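Local structure of ribosome maturation protein SDO1 homolog (Methanothermobacter thermautotrophicus, 2WBM) at residues S204-I209 against Q231-Q236; E213-N216 against W220-V223. The protein probably acts in ribosome maturation, as a conformationally flexible, RNA-binding archaeal member of the SDO1/SBDS family. One frame throughout, in Å; residues are numbered along the deposited sequence.

Contact 1. Residues S204-I209 against Q231-Q236; sequences SNFGKI and QDSFYQ
Ser233 OG lies at the edge of the Phe206 ring, near the ring plane and beside CE1 and CZ. No hydrogen bond is involved. Ser233 is modelled in two conformers, so this close approach is doubtful. In this conformer OG lies opposite the backbone N (chi1 171°), while Ser233 CB also lies at the edge of the ring.

Phe234 takes one face of the same ring. Its CD1 sits above the plane, displaced toward the rim, and comes within 3.4 Å of Phe206 CG. Phe234 CA stands over the same face, 4.0 Å from the Phe206 ring centroid, in a CH-pi contact. The backbone and ring of one residue thus cover the phenyl face together. The two rings are oblique to each other: their planes meet at 50° and their centroids are 5.1 Å apart. Phe206 CB adds a further touch, 3.6 Å from Phe234 CD1.

Phe206 lies in the weakly bonded last part of helix 196-206, just before the chain turns at Gly207 into strand 208-214. Phe234 is in the first turn of helix 231-241. These are the two helices of a beta-alpha-beta-beta-alpha-beta unit, the ferredoxin-like fold of the C-terminal SBDS domain. The contact therefore joins the last part of the first helix to the start of the second.

Phe234 is buried. Its side chain also packs on Val224 and Ile226 of strand 220-227 and on Ile203 of the first helix. Phe206 is partly exposed and reaches Ile226 as well, together with Leu230 in the loop that leads into helix 231-241.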
ATOM      1  N   SER A 204      11.360  -3.690  15.864  1.00 21.39           N
ATOM      2  CA  SER A 204      10.595  -2.555  15.393  0.50 22.11           C
ATOM      3  C   SER A 204      10.273  -2.611  13.897  1.00 21.10           C
ATOM      4  O   SER A 204       9.321  -1.985  13.446  1.00 22.57           O
ATOM      5  CB  SER A 204      11.268  -1.271  15.838  0.50 22.43           C
ATOM      6  OG  SER A 204      11.299  -1.269  17.262  0.50 20.50           O
ATOM      7  N   ASN A 205      11.025  -3.405  13.149  1.00 21.90           N
ATOM      8  CA  ASN A 205      10.681  -3.689  11.773  1.00 22.09           C
ATOM      9  C   ASN A 205       9.495  -4.652  11.662  1.00 21.51           C
ATOM     10  O   ASN A 205       8.793  -4.654  10.647  1.00 20.93           O
ATOM     11  CB  ASN A 205      11.892  -4.253  11.034  1.00 23.75           C
ATOM     12  CG  ASN A 205      12.989  -3.222  10.850  1.00 29.53           C
ATOM     13  OD1 ASN A 205      12.728  -2.091  10.443  1.00 33.16           O
ATOM     14  ND2 ASN A 205      14.223  -3.607  11.155  1.00 30.99           N
ATOM     15  N   PHE A 206       9.264  -5.454  12.705  1.00 16.47           N
ATOM     16  CA  PHE A 206       8.249  -6.508  12.648  1.00 15.91           C
ATOM     17  C   PHE A 206       6.952  -6.227  13.385  1.00 16.14           C
ATOM     18  O   PHE A 206       5.875  -6.590  12.917  1.00 15.14           O
ATOM     19  CB  PHE A 206       8.815  -7.820  13.166  1.00 14.17           C
ATOM     20  CG  PHE A 206       9.754  -8.468  12.214  1.00 15.95           C
ATOM     21  CD1 PHE A 206       9.289  -9.407  11.292  1.00 12.95           C
ATOM     22  CD2 PHE A 206      11.101  -8.137  12.227  1.00 12.95           C
ATOM     23  CE1 PHE A 206      10.158 -10.001  10.391  1.00 15.14           C
ATOM     24  CE2 PHE A 206      11.983  -8.742  11.342  1.00 14.11           C
ATOM     25  CZ  PHE A 206      11.514  -9.670  10.422  1.00 18.59           C
ATOM     26  N   GLY A 207       7.051  -5.621  14.560  1.00 14.32           N
ATOM     27  CA  GLY A 207       5.859  -5.396  15.333  1.00 13.86           C
ATOM     28  C   GLY A 207       6.085  -4.522  16.540  1.00 16.01           C
ATOM     29  O   GLY A 207       7.030  -3.721  16.579  1.00 15.12           O
ATOM     30  N   LYS A 208       5.179  -4.658  17.501  1.00 11.55           N
ATOM     31  CA  LYS A 208       5.155  -3.798  18.678  1.00 13.89           C
ATOM     32  C   LYS A 208       5.336  -4.636  19.929  1.00 15.18           C
ATOM     33  O   LYS A 208       4.699  -5.678  20.074  1.00 13.46           O
ATOM     34  CB  LYS A 208       3.827  -3.048  18.780  1.00 12.98           C
ATOM     35  CG  LYS A 208       3.449  -2.216  17.544  1.00 13.18           C
ATOM     36  CD  LYS A 208       4.450  -1.097  17.288  1.00 14.21           C
ATOM     37  CE  LYS A 208       4.102  -0.331  16.023  1.00 18.82           C
ATOM     38  NZ  LYS A 208       5.100   0.741  15.778  1.00 17.80           N
ATOM     39  N   ILE A 209       6.198  -4.167  20.826  1.00 13.73           N
ATOM     40  CA  ILE A 209       6.405  -4.840  22.122  1.00 13.39           C
ATOM     41  C   ILE A 209       5.247  -4.517  23.050  1.00 13.58           C
ATOM     42  O   ILE A 209       4.991  -3.344  23.351  1.00 11.80           O
ATOM     43  CB  ILE A 209       7.749  -4.397  22.756  1.00 14.46           C
ATOM     44  CG1 ILE A 209       8.902  -4.811  21.846  1.00 17.60           C
ATOM     45  CG2 ILE A 209       7.894  -4.965  24.195  1.00 15.13           C
ATOM     46  CD1 ILE A 209      10.241  -4.189  22.236  1.00 19.59           C
ATOM     47  N   GLN A 231       5.647 -14.669  10.980  1.00 13.12           N
ATOM     48  CA  GLN A 231       6.163 -15.547  12.052  1.00 14.48           C
ATOM     49  C   GLN A 231       7.529 -16.152  11.718  1.00 14.65           C
ATOM     50  O   GLN A 231       8.436 -16.137  12.555  1.00 15.49           O
ATOM     51  CB  GLN A 231       5.165 -16.657  12.376  1.00 13.90           C
ATOM     52  CG  GLN A 231       3.896 -16.178  13.058  1.00 14.54           C
ATOM     53  CD  GLN A 231       2.857 -17.272  13.140  1.00 16.16           C
ATOM     54  OE1 GLN A 231       3.020 -18.241  13.886  1.00 17.28           O
ATOM     55  NE2 GLN A 231       1.789 -17.137  12.364  1.00 14.27           N
ATOM     56  N   ASP A 232       7.681 -16.663  10.497  1.00 13.35           N
ATOM     57  CA  ASP A 232       8.932 -17.317  10.102  1.00 14.45           C
ATOM     58  C   ASP A 232      10.063 -16.326   9.829  1.00 14.22           C
ATOM     59  O   ASP A 232      11.207 -16.575  10.215  1.00 13.57           O
ATOM     60  CB  ASP A 232       8.716 -18.267   8.919  1.00 15.20           C
ATOM     61  CG  ASP A 232       7.773 -19.414   9.259  1.00 20.90           C
ATOM     62  OD1 ASP A 232       7.843 -19.934  10.395  1.00 23.66           O
ATOM     63  OD2 ASP A 232       6.960 -19.795   8.393  1.00 25.93           O
ATOM     64  N   SER A 233       9.752 -15.211   9.167  1.00 13.03           N
ATOM     65  CA  SER A 233      10.733 -14.160   8.896  0.50 14.37           C
ATOM     66  C   SER A 233      11.262 -13.565  10.205  1.00 13.50           C
ATOM     67  O   SER A 233      12.447 -13.259  10.339  1.00 12.27           O
ATOM     68  CB  SER A 233      10.103 -13.069   8.025  0.50 15.34           C
ATOM     69  OG  SER A 233      10.950 -11.942   7.921  0.50 18.93           O
ATOM     70  N   PHE A 234      10.356 -13.401  11.165  1.00 11.79           N
ATOM     71  CA  PHE A 234      10.687 -12.845  12.482  1.00 13.10           C
ATOM     72  C   PHE A 234      11.677 -13.748  13.197  1.00 14.48           C
ATOM     73  O   PHE A 234      12.713 -13.280  13.700  1.00 14.46           O
ATOM     74  CB  PHE A 234       9.416 -12.688  13.312  1.00 11.63           C
ATOM     75  CG  PHE A 234       9.609 -11.962  14.630  1.00 15.34           C
ATOM     76  CD1 PHE A 234      10.326 -10.768  14.694  1.00 17.83           C
ATOM     77  CD2 PHE A 234       9.043 -12.464  15.797  1.00 16.28           C
ATOM     78  CE1 PHE A 234      10.478 -10.081  15.915  1.00 19.21           C
ATOM     79  CE2 PHE A 234       9.194 -11.782  17.029  1.00 18.12           C
ATOM     80  CZ  PHE A 234       9.904 -10.583  17.077  1.00 15.95           C
ATOM     81  N   TYR A 235      11.369 -15.042  13.228  1.00 14.37           N
ATOM     82  CA  TYR A 235      12.264 -16.008  13.838  1.00 15.74           C
ATOM     83  C   TYR A 235      13.630 -15.986  13.140  1.00 15.96           C
ATOM     84  O   TYR A 235      14.674 -15.976  13.801  1.00 16.03           O
ATOM     85  CB  TYR A 235      11.680 -17.428  13.822  1.00 15.41           C
ATOM     86  CG  TYR A 235      12.657 -18.407  14.428  1.00 19.98           C
ATOM     87  CD1 TYR A 235      12.799 -18.500  15.815  1.00 22.34           C
ATOM     88  CD2 TYR A 235      13.495 -19.186  13.623  1.00 23.28           C
ATOM     89  CE1 TYR A 235      13.719 -19.366  16.385  1.00 23.50           C
ATOM     90  CE2 TYR A 235      14.425 -20.058  14.187  1.00 23.23           C
ATOM     91  CZ  TYR A 235      14.528 -20.135  15.570  1.00 25.46           C
ATOM     92  OH  TYR A 235      15.433 -20.988  16.149  1.00 28.31           O
ATOM     93  N   GLN A 236      13.619 -15.984  11.805  1.00 14.61           N
ATOM     94  CA  GLN A 236      14.861 -16.002  11.038  1.00 15.32           C
ATOM     95  C   GLN A 236      15.750 -14.793  11.351  1.00 14.32           C
ATOM     96  O   GLN A 236      16.959 -14.956  11.543  1.00 12.41           O
ATOM     97  CB  GLN A 236      14.580 -16.095   9.535  1.00 13.20           C
ATOM     98  CG  GLN A 236      15.777 -16.504   8.699  1.00 23.18           C
ATOM     99  CD  GLN A 236      15.392 -16.842   7.271  1.00 31.01           C
ATOM    100  OE1 GLN A 236      14.415 -16.311   6.736  1.00 36.64           O
ATOM    101  NE2 GLN A 236      16.159 -17.732   6.643  1.00 36.53           N
TER

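Contact 2. Residues E213-N216 against W220-V223; sequences EWQN and WIAV
Glu213 and Ile221 form an antiparallel hydrogen-bonded pair through two backbone bonds. Glu213 N donates to Ile221 O at 2.9 Å, and Ile221 N donates to Glu213 O at 3.0 Å. Glu213 O takes a second bond, from Gln215 NE2 at 3.0 Å. This one is nearly straight at 168°, but the amide nitrogen stands above the carbonyl plane. The two donors reach the oxygen from opposite faces of that plane. The Gln215 chain is bent at chi2 (-59°), which folds its amide back toward the strand it has just left.

Van der Waals contact comes from Ile221 CD1, which packs on the Gln215 amide, 3.4 Å from Gln215 CD. The two side chains cross at a slant.

The aromatic contact belongs to the next pair, Trp214 with Trp220, which is non-hydrogen-bonded. Trp220 CD1 lies over the middle of the Trp214 indole, 3.6 Å from Trp214 CE2. Trp220 CB is over the same face and makes a CH-pi contact with the six-membered ring of Trp214. The five-membered rings are inclined at 43°, an oblique pair. Trp220 NE1 has its hydrogen-bond partner in Glu212 OE2.

The pair closes the end of the beta hairpin formed by strands 208-214 and 220-227. Trp220 is buried against Ala196 and Ile203 of helix 196-206, and Trp214 also reaches Ala196. On its other side, strand 220-227 bonds to strand 181-191, with backbone hydrogen bonds of Trp220 to Ile191 and of Ala222 to Ile189.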
ATOM      1  N   GLU A 213      10.412  -7.941  29.998  1.00 12.05           N
ATOM      2  CA  GLU A 213      10.871  -8.138  31.371  1.00 13.21           C
ATOM      3  C   GLU A 213      12.285  -8.651  31.398  1.00 12.44           C
ATOM      4  O   GLU A 213      12.591  -9.714  30.836  1.00 12.25           O
ATOM      5  CB  GLU A 213       9.992  -9.157  32.117  1.00 15.20           C
ATOM      6  CG  GLU A 213       8.651  -8.644  32.590  1.00 20.94           C
ATOM      7  CD  GLU A 213       8.779  -7.578  33.655  1.00 22.78           C
ATOM      8  OE1 GLU A 213       9.527  -7.777  34.624  1.00 26.81           O
ATOM      9  OE2 GLU A 213       8.113  -6.544  33.518  1.00 24.79           O
ATOM     10  N   TRP A 214      13.161  -7.908  32.074  1.00 13.81           N
ATOM     11  CA  TRP A 214      14.483  -8.435  32.372  1.00 13.27           C
ATOM     12  C   TRP A 214      14.364  -9.604  33.352  1.00 12.87           C
ATOM     13  O   TRP A 214      13.632  -9.516  34.333  1.00 11.73           O
ATOM     14  CB  TRP A 214      15.360  -7.331  32.955  1.00 13.20           C
ATOM     15  CG  TRP A 214      15.732  -6.357  31.906  1.00 13.40           C
ATOM     16  CD1 TRP A 214      15.081  -5.207  31.574  1.00 14.62           C
ATOM     17  CD2 TRP A 214      16.834  -6.477  30.998  1.00 17.12           C
ATOM     18  NE1 TRP A 214      15.717  -4.590  30.525  1.00 16.19           N
ATOM     19  CE2 TRP A 214      16.801  -5.345  30.152  1.00 17.08           C
ATOM     20  CE3 TRP A 214      17.842  -7.432  30.820  1.00 15.99           C
ATOM     21  CZ2 TRP A 214      17.751  -5.131  29.141  1.00 21.27           C
ATOM     22  CZ3 TRP A 214      18.795  -7.220  29.821  1.00 16.57           C
ATOM     23  CH2 TRP A 214      18.739  -6.073  28.993  1.00 20.95           C
ATOM     24  N   GLN A 215      15.077 -10.691  33.060  1.00 11.11           N
ATOM     25  CA  GLN A 215      15.017 -11.927  33.848  1.00 12.41           C
ATOM     26  C   GLN A 215      16.084 -11.950  34.930  1.00 14.68           C
ATOM     27  O   GLN A 215      17.133 -11.305  34.805  1.00 15.21           O
ATOM     28  CB  GLN A 215      15.184 -13.160  32.953  1.00 11.98           C
ATOM     29  CG  GLN A 215      14.118 -13.260  31.857  1.00 11.45           C
ATOM     30  CD  GLN A 215      12.733 -13.317  32.461  1.00 14.58           C
ATOM     31  OE1 GLN A 215      12.385 -14.307  33.107  1.00 13.43           O
ATOM     32  NE2 GLN A 215      11.948 -12.244  32.295  1.00 11.12           N
ATOM     33  N   ASN A 216      15.803 -12.695  35.990  1.00 15.46           N
ATOM     34  CA  ASN A 216      16.727 -12.996  37.086  0.50 16.74           C
ATOM     35  C   ASN A 216      18.108 -13.453  36.621  1.00 16.91           C
ATOM     36  O   ASN A 216      19.119 -13.233  37.265  1.00 20.03           O
ATOM     37  CB  ASN A 216      16.108 -14.047  38.043  0.50 16.09           C
ATOM     38  CG  ASN A 216      15.580 -15.320  37.326  0.50 12.91           C
ATOM     39  OD1 ASN A 216      15.798 -15.543  36.139  0.50  8.59           O
ATOM     40  ND2 ASN A 216      14.874 -16.158  38.083  0.50 17.11           N
ATOM     41  N   TRP A 220      16.551 -11.384  28.590  1.00 14.36           N
ATOM     42  CA  TRP A 220      15.470 -10.438  28.412  1.00 12.43           C
ATOM     43  C   TRP A 220      14.368 -11.111  27.630  1.00 14.06           C
ATOM     44  O   TRP A 220      14.617 -11.720  26.595  1.00 14.37           O
ATOM     45  CB  TRP A 220      15.967  -9.204  27.666  1.00 13.46           C
ATOM     46  CG  TRP A 220      14.955  -8.117  27.421  1.00 13.41           C
ATOM     47  CD1 TRP A 220      14.345  -7.315  28.366  1.00 15.57           C
ATOM     48  CD2 TRP A 220      14.487  -7.657  26.146  1.00 16.08           C
ATOM     49  NE1 TRP A 220      13.519  -6.405  27.748  1.00 16.19           N
ATOM     50  CE2 TRP A 220      13.578  -6.598  26.389  1.00 15.31           C
ATOM     51  CE3 TRP A 220      14.729  -8.053  24.820  1.00 17.38           C
ATOM     52  CZ2 TRP A 220      12.929  -5.910  25.350  1.00 16.11           C
ATOM     53  CZ3 TRP A 220      14.077  -7.371  23.783  1.00 14.40           C
ATOM     54  CH2 TRP A 220      13.185  -6.316  24.060  1.00 16.80           C
ATOM     55  N   ILE A 221      13.154 -11.010  28.152  1.00 12.51           N
ATOM     56  CA  ILE A 221      11.988 -11.570  27.480  1.00 13.16           C
ATOM     57  C   ILE A 221      11.148 -10.421  26.941  1.00 13.98           C
ATOM     58  O   ILE A 221      10.966  -9.420  27.618  1.00 16.28           O
ATOM     59  CB  ILE A 221      11.136 -12.425  28.433  1.00 14.91           C
ATOM     60  CG1 ILE A 221      11.857 -13.755  28.708  1.00 11.94           C
ATOM     61  CG2 ILE A 221       9.716 -12.651  27.835  1.00 14.84           C
ATOM     62  CD1 ILE A 221      11.145 -14.658  29.722  1.00 16.41           C
ATOM     63  N   ALA A 222      10.672 -10.555  25.707  1.00 13.39           N
ATOM     64  CA  ALA A 222       9.719  -9.586  25.156  1.00 13.57           C
ATOM     65  C   ALA A 222       8.566 -10.342  24.523  1.00 13.65           C
ATOM     66  O   ALA A 222       8.763 -11.413  23.943  1.00 17.28           O
ATOM     67  CB  ALA A 222      10.376  -8.698  24.138  1.00 13.79           C
ATOM     68  N   VAL A 223       7.371  -9.813  24.694  1.00 13.01           N
ATOM     69  CA  VAL A 223       6.201 -10.281  23.971  1.00 12.18           C
ATOM     70  C   VAL A 223       5.968  -9.279  22.848  1.00 12.18           C
ATOM     71  O   VAL A 223       5.891  -8.070  23.092  1.00 14.24           O
ATOM     72  CB  VAL A 223       5.006 -10.396  24.897  1.00 12.56           C
ATOM     73  CG1 VAL A 223       3.754 -10.854  24.130  1.00 12.75           C
ATOM     74  CG2 VAL A 223       5.361 -11.384  26.038  1.00 14.12           C
TER

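Along the chain, helix 196-206 runs into the first segment of contact 1, which leads into strand 208-214. That strand runs out to contact 2, which closes the short turn of the hairpin between 213-216 and 220-223. Strand 220-227 then returns, and helix 231-241 brings the chain back to close the longer loop of contact 1. Contact 2 is thus nested inside the loop closed by contact 1. Their centres are about 17 Å apart, yet Ile209 links them: its CD1 is 4.1 Å from Trp220 CH2. One contact joins the two helices of the C-terminal domain, and the other joins two neighbouring strands of its sheet.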